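4-hydroxy-3-methylbut-2-enyl diphosphate reductase, apicoplast (Plasmodium falciparum, PDB 4N7B) catalyses the last step of the MEP isoprenoid pathway, an iron-sulfur-dependent reduction of (2E)-4-hydroxy-3-methylbut-2-enyl diphosphate to isopentenyl and dimethylallyl diphosphate. Local coordinates at residues I258-I263 and K341-V346; Q382-M387 and S440-K445. One frame throughout, in Å; residues are numbered along the deposited sequence. Where two conformers were deposited one is given.

In the fold
Contacts 1 and 2 line one central pocket, their centres 10 Å apart, and both hold the same sulfate ion. Contact 1 supplies two histidines to it, contact 2 the amino end of helix 442-452, and all of these residues belong to the diphosphate-binding set known by similarity. The sulfate, probably from the crystallisation liquor, therefore probably marks a phosphate position of the substrate. A direct bridge joins the two contacts on the cluster side: E345 OE1, of the proton donor by similarity, lies 2.9 Å from T383 OG1 in a probable hydrogen bond, and T383 belongs to the iron-sulfur pocket. The H343 side chain is about 9 Å from the cluster at nearest atoms.

Contact 1. Residues I258-I263 and K341-V346; sequences IVHNDI and KNHVEV. With SO4 (sulfate ion), chain C.
The backbones of H260 and V344 stay well apart, 10.5 Å from CA to CA, with H260 at the centre of an inverse gamma turn and V344 opening helix 344-350. Two parts of the IspH fold, in which three alpha/beta units surround a central iron-sulfur cluster, thus face each other across the pocket that, by similarity, takes the substrate diphosphate, and the two histidine side chains span most of the gap. The rings of H260 and H343 are 5.4 Å apart at their centroids with planes at 73°, neither stacked nor edge-to-face. They converge on one sulfate oxygen: H260 ND1 donates to O3 from the ring edge over 2.8 Å, and H343 NE2 gives a straighter bond, 170°, to the same atom. Each imidazole has a second hold. H260 NE2 hydrogen-bonds H256 NE2 while H293 stacks on the ring. H343, as N-cap, has CG anti to its backbone N (chi1 -166°), which turns ND1 back to the start of the helix, where it accepts from E345 N at 3.1 Å. Both ring nitrogens of H343 are thus engaged. V344 reaches towards H260 from the opposite direction, its CG2 methyl meeting H260 NE2 obliquely at 4.1 Å.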
loop_
_atom_site.group_PDB
_atom_site.type_symbol
_atom_site.label_atom_id
_atom_site.label_comp_id
_atom_site.label_asym_id
_atom_site.label_seq_id
_atom_site.Cartn_x
_atom_site.Cartn_y
_atom_site.Cartn_z
ATOM N N ILE A 258 0.761 -8.211 7.693
ATOM C CA ILE A 258 1.926 -7.333 7.652
ATOM C C ILE A 258 1.982 -6.511 6.362
ATOM O O ILE A 258 2.375 -5.349 6.379
ATOM C CB ILE A 258 3.205 -8.162 7.854
ATOM C CG1 ILE A 258 4.195 -7.400 8.737
ATOM C CG2 ILE A 258 3.772 -8.612 6.530
ATOM C CD1 ILE A 258 4.984 -6.432 8.035
ATOM N N VAL A 259 1.583 -7.130 5.254
ATOM C CA VAL A 259 1.324 -6.432 4.000
ATOM C C VAL A 259 0.157 -7.171 3.344
ATOM O O VAL A 259 -0.141 -8.317 3.695
ATOM C CB VAL A 259 2.552 -6.412 3.051
ATOM C CG1 VAL A 259 3.758 -5.790 3.738
ATOM C CG2 VAL A 259 2.901 -7.800 2.599
ATOM N N HIS A 260 -0.517 -6.527 2.399
ATOM C CA HIS A 260 -1.710 -7.122 1.807
ATOM C C HIS A 260 -1.326 -8.022 0.648
ATOM O O HIS A 260 -1.585 -7.709 -0.515
ATOM C CB HIS A 260 -2.680 -6.042 1.344
ATOM C CG HIS A 260 -3.428 -5.376 2.459
ATOM N ND1 HIS A 260 -3.926 -4.097 2.350
ATOM C CD2 HIS A 260 -3.762 -5.802 3.704
ATOM C CE1 HIS A 260 -4.541 -3.761 3.473
ATOM N NE2 HIS A 260 -4.449 -4.778 4.309
ATOM N N ASN A 261 -0.685 -9.137 0.980
ATOM C CA ASN A 261 -0.409 -10.175 0.007
ATOM C C ASN A 261 -0.411 -11.539 0.697
ATOM O O ASN A 261 0.392 -11.784 1.600
ATOM C CB ASN A 261 0.926 -9.929 -0.678
ATOM C CG ASN A 261 1.208 -10.950 -1.758
ATOM O OD1 ASN A 261 1.688 -12.053 -1.481
ATOM N ND2 ASN A 261 0.908 -10.593 -3.001
ATOM N N ASP A 262 -1.309 -12.423 0.273
ATOM C CA ASP A 262 -1.479 -13.714 0.937
ATOM C C ASP A 262 -0.225 -14.573 0.785
ATOM O O ASP A 262 0.147 -15.311 1.685
ATOM C CB ASP A 262 -2.720 -14.437 0.397
ATOM C CG ASP A 262 -3.977 -13.563 0.460
ATOM O OD1 ASP A 262 -4.397 -13.227 1.592
ATOM O OD2 ASP A 262 -4.534 -13.194 -0.612
ATOM N N ILE A 263 0.449 -14.460 -0.347
ATOM C CA ILE A 263 1.651 -15.266 -0.565
ATOM C C ILE A 263 2.744 -14.921 0.434
ATOM O O ILE A 263 3.320 -15.805 1.040
ATOM C CB ILE A 263 2.158 -15.123 -1.985
ATOM C CG1 ILE A 263 1.121 -15.734 -2.930
ATOM C CG2 ILE A 263 3.520 -15.804 -2.140
ATOM C CD1 ILE A 263 1.361 -15.416 -4.363
ATOM N N LYS A 341 -13.248 4.229 3.845
ATOM C CA LYS A 341 -13.587 4.131 5.271
ATOM C C LYS A 341 -13.161 2.840 5.976
ATOM O O LYS A 341 -12.823 2.849 7.159
ATOM C CB LYS A 341 -15.105 4.276 5.451
ATOM C CG LYS A 341 -15.639 5.674 5.214
ATOM C CD LYS A 341 -17.139 5.761 5.590
ATOM C CE LYS A 341 -17.792 7.064 5.074
ATOM N NZ LYS A 341 -17.141 8.342 5.555
ATOM N N ASN A 342 -13.186 1.725 5.267
ATOM C CA ASN A 342 -12.905 0.450 5.914
ATOM C C ASN A 342 -11.514 -0.118 5.608
ATOM O O ASN A 342 -11.253 -1.297 5.864
ATOM C CB ASN A 342 -13.991 -0.556 5.543
ATOM C CG ASN A 342 -15.317 -0.258 6.227
ATOM O OD1 ASN A 342 -15.387 -0.160 7.455
ATOM N ND2 ASN A 342 -16.370 -0.095 5.432
ATOM N N HIS A 343 -10.627 0.708 5.060
ATOM C CA HIS A 343 -9.235 0.299 4.858
ATOM C C HIS A 343 -8.453 0.537 6.147
ATOM O O HIS A 343 -8.543 1.621 6.722
ATOM C CB HIS A 343 -8.608 1.088 3.704
ATOM C CG HIS A 343 -7.318 0.512 3.214
ATOM N ND1 HIS A 343 -6.132 0.662 3.900
ATOM C CD2 HIS A 343 -7.022 -0.217 2.111
ATOM C CE1 HIS A 343 -5.165 0.054 3.245
ATOM N NE2 HIS A 343 -5.677 -0.491 2.153
ATOM N N VAL A 344 -7.683 -0.455 6.607
ATOM C CA VAL A 344 -6.960 -0.319 7.886
ATOM C C VAL A 344 -6.074 0.929 7.976
ATOM O O VAL A 344 -5.974 1.547 9.042
ATOM C CB VAL A 344 -6.097 -1.557 8.224
ATOM C CG1 VAL A 344 -6.983 -2.716 8.556
ATOM C CG2 VAL A 344 -5.183 -1.906 7.083
ATOM N N GLU A 345 -5.408 1.285 6.883
ATOM C CA GLU A 345 -4.615 2.507 6.860
ATOM C C GLU A 345 -5.422 3.753 7.180
ATOM O O GLU A 345 -4.971 4.635 7.916
ATOM C CB GLU A 345 -3.927 2.712 5.510
ATOM C CG GLU A 345 -3.079 3.975 5.509
ATOM C CD GLU A 345 -2.659 4.396 4.133
ATOM O OE1 GLU A 345 -2.235 3.518 3.330
ATOM O OE2 GLU A 345 -2.760 5.617 3.855
ATOM N N VAL A 346 -6.602 3.840 6.596
ATOM C CA VAL A 346 -7.449 5.010 6.771
ATOM C C VAL A 346 -7.970 5.074 8.196
ATOM O O VAL A 346 -7.999 6.138 8.817
ATOM C CB VAL A 346 -8.612 4.977 5.791
ATOM C CG1 VAL A 346 -9.631 6.066 6.119
ATOM C CG2 VAL A 346 -8.087 5.118 4.356
HETATM S S SO4 C . -2.589 -1.594 0.259
HETATM O O1 SO4 C . -2.300 -0.690 1.364
HETATM O O2 SO4 C . -1.684 -2.747 0.306
HETATM O O3 SO4 C . -3.972 -2.034 0.419
HETATM O O4 SO4 C . -2.459 -0.943 -1.057
#

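Contact 2. Residues Q382-M387 and S440-K445; sequences QTTLSM and SSSNAK. With F3S (Fe3-s4 cluster), chain B; SO4 (sulfate ion), chain C.
The CG2 methyl of V346 lies over one face of the Q382 amide, and the H343 ring comes up obliquely on that side, beyond NE2; towards the other face, tilted from the plane, come the hydroxyls of S442 and T384. Q382 NE2 is 3.6 Å from S442 OG and donates a weak hydrogen bond to T384 OG1, while OE1 takes its main bond from Y340 N. The N443 amide spans two partners: ND2 donates to sulfate O4 over 3.0 Å, and OD1 accepts from A484 N, fixing its rotation. Chi1 of 79° puts CG between the backbone N and carbonyl carbon, folding the amide back towards the anion. Helix 442-452 binds the anion at its N-terminus, where backbone N-H groups and probably the helix dipole favour it: S442 N donates to sulfate O3 over 2.8 Å. N443 N donates to sulfate O4 at 163°. S441 is the N-cap, its OG accepting from A444 N. Facing this end is the type I turn Q382-L385, whose T384 CG2 packs 3.8 Å from N443 CB and 3.4 Å from sulfate O4. On the cluster side of the turn, T383 OG1 is 3.4 Å from sulfide S4.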
loop_
_atom_site.group_PDB
_atom_site.type_symbol
_atom_site.label_atom_id
_atom_site.label_comp_id
_atom_site.label_asym_id
_atom_site.label_seq_id
_atom_site.Cartn_x
_atom_site.Cartn_y
_atom_site.Cartn_z
ATOM N N GLN A 382 -5.268 8.756 1.806
ATOM C CA GLN A 382 -4.725 7.407 1.760
ATOM C C GLN A 382 -3.531 7.378 0.795
ATOM O O GLN A 382 -3.564 7.988 -0.277
ATOM C CB GLN A 382 -5.819 6.461 1.274
ATOM C CG GLN A 382 -5.545 4.983 1.435
ATOM C CD GLN A 382 -6.767 4.155 1.103
ATOM O OE1 GLN A 382 -7.885 4.642 1.193
ATOM N NE2 GLN A 382 -6.563 2.909 0.701
ATOM N N THR A 383 -2.487 6.641 1.155
ATOM C CA THR A 383 -1.231 6.659 0.393
ATOM C C THR A 383 -1.312 5.962 -0.951
ATOM O O THR A 383 -0.479 6.201 -1.819
ATOM C CB THR A 383 -0.094 5.975 1.169
ATOM O OG1 THR A 383 -0.417 4.591 1.386
ATOM C CG2 THR A 383 0.115 6.642 2.494
ATOM N N THR A 384 -2.316 5.109 -1.122
ATOM C CA THR A 384 -2.398 4.207 -2.260
ATOM C C THR A 384 -3.568 4.480 -3.220
ATOM O O THR A 384 -3.943 3.611 -3.998
ATOM C CB THR A 384 -2.567 2.779 -1.759
ATOM O OG1 THR A 384 -3.612 2.753 -0.783
ATOM C CG2 THR A 384 -1.269 2.267 -1.131
ATOM N N LEU A 385 -4.120 5.686 -3.205
ATOM C CA LEU A 385 -5.249 6.000 -4.071
ATOM C C LEU A 385 -4.873 5.987 -5.563
ATOM O O LEU A 385 -3.700 6.032 -5.938
ATOM C CB LEU A 385 -5.807 7.375 -3.707
ATOM C CG LEU A 385 -6.390 7.479 -2.295
ATOM C CD1 LEU A 385 -6.993 8.853 -2.099
ATOM C CD2 LEU A 385 -7.437 6.388 -2.065
ATOM N N SER A 386 -5.889 5.889 -6.406
ATOM C CA SER A 386 -5.775 6.246 -7.804
ATOM C C SER A 386 -5.469 7.726 -7.874
ATOM O O SER A 386 -6.161 8.526 -7.250
ATOM C CB SER A 386 -7.116 6.015 -8.497
ATOM O OG SER A 386 -7.179 6.771 -9.690
ATOM N N MET A 387 -4.442 8.105 -8.618
ATOM C CA MET A 387 -4.116 9.517 -8.771
ATOM C C MET A 387 -5.238 10.231 -9.498
ATOM O O MET A 387 -5.474 11.406 -9.268
ATOM C CB MET A 387 -2.816 9.691 -9.544
ATOM C CG MET A 387 -1.605 9.158 -8.806
ATOM S SD MET A 387 -0.063 9.700 -9.572
ATOM C CE MET A 387 -0.015 8.690 -10.995
ATOM N N SER A 440 -6.815 -8.138 -1.921
ATOM C CA SER A 440 -6.893 -7.406 -0.658
ATOM C C SER A 440 -6.039 -6.128 -0.715
ATOM O O SER A 440 -6.077 -5.322 0.202
ATOM C CB SER A 440 -6.422 -8.291 0.498
ATOM O OG SER A 440 -5.038 -8.616 0.351
ATOM N N SER A 441 -5.255 -5.953 -1.780
ATOM C CA SER A 441 -4.396 -4.775 -1.901
ATOM C C SER A 441 -5.010 -3.629 -2.705
ATOM O O SER A 441 -5.284 -3.764 -3.905
ATOM C CB SER A 441 -3.060 -5.134 -2.547
ATOM O OG SER A 441 -2.443 -3.944 -3.011
ATOM N N SER A 442 -5.168 -2.477 -2.065
ATOM C CA SER A 442 -5.788 -1.339 -2.726
ATOM C C SER A 442 -4.942 -0.842 -3.903
ATOM O O SER A 442 -5.476 -0.599 -4.985
ATOM C CB SER A 442 -6.073 -0.215 -1.714
ATOM O OG SER A 442 -6.317 1.022 -2.367
ATOM N N ASN A 443 -3.631 -0.699 -3.727
ATOM C CA ASN A 443 -2.825 -0.144 -4.812
ATOM C C ASN A 443 -2.804 -1.076 -6.026
ATOM O O ASN A 443 -2.699 -0.615 -7.163
ATOM C CB ASN A 443 -1.391 0.218 -4.356
ATOM C CG ASN A 443 -0.481 -0.989 -4.272
ATOM O OD1 ASN A 443 0.137 -1.382 -5.258
ATOM N ND2 ASN A 443 -0.383 -1.578 -3.091
ATOM N N ALA A 444 -2.876 -2.387 -5.795
ATOM C CA ALA A 444 -3.013 -3.341 -6.900
ATOM C C ALA A 444 -4.304 -3.037 -7.654
ATOM O O ALA A 444 -4.311 -2.885 -8.880
ATOM C CB ALA A 444 -3.045 -4.782 -6.385
ATOM N N LYS A 445 -5.403 -2.928 -6.917
ATOM C CA LYS A 445 -6.684 -2.676 -7.554
ATOM C C LYS A 445 -6.661 -1.361 -8.308
ATOM O O LYS A 445 -7.285 -1.241 -9.365
ATOM C CB LYS A 445 -7.810 -2.703 -6.522
ATOM C CG LYS A 445 -8.163 -4.134 -6.115
ATOM C CD LYS A 445 -9.306 -4.190 -5.117
ATOM C CE LYS A 445 -8.872 -3.708 -3.757
ATOM N NZ LYS A 445 -9.928 -4.001 -2.739
HETATM FE FE1 F3S B . 4.687 1.041 0.139
HETATM FE FE3 F3S B . 4.751 2.838 2.144
HETATM FE FE4 F3S B . 3.672 3.427 -0.245
HETATM S S1 F3S B . 4.133 0.726 2.235
HETATM S S2 F3S B . 2.871 1.516 -1.059
HETATM S S3 F3S B . 5.785 2.976 0.220
HETATM S S4 F3S B . 2.935 4.043 1.732
HETATM S S SO4 C . -2.589 -1.594 0.259
HETATM O O1 SO4 C . -2.300 -0.690 1.364
HETATM O O2 SO4 C . -1.684 -2.747 0.306
HETATM O O3 SO4 C . -3.972 -2.034 0.419
HETATM O O4 SO4 C . -2.459 -0.943 -1.057
#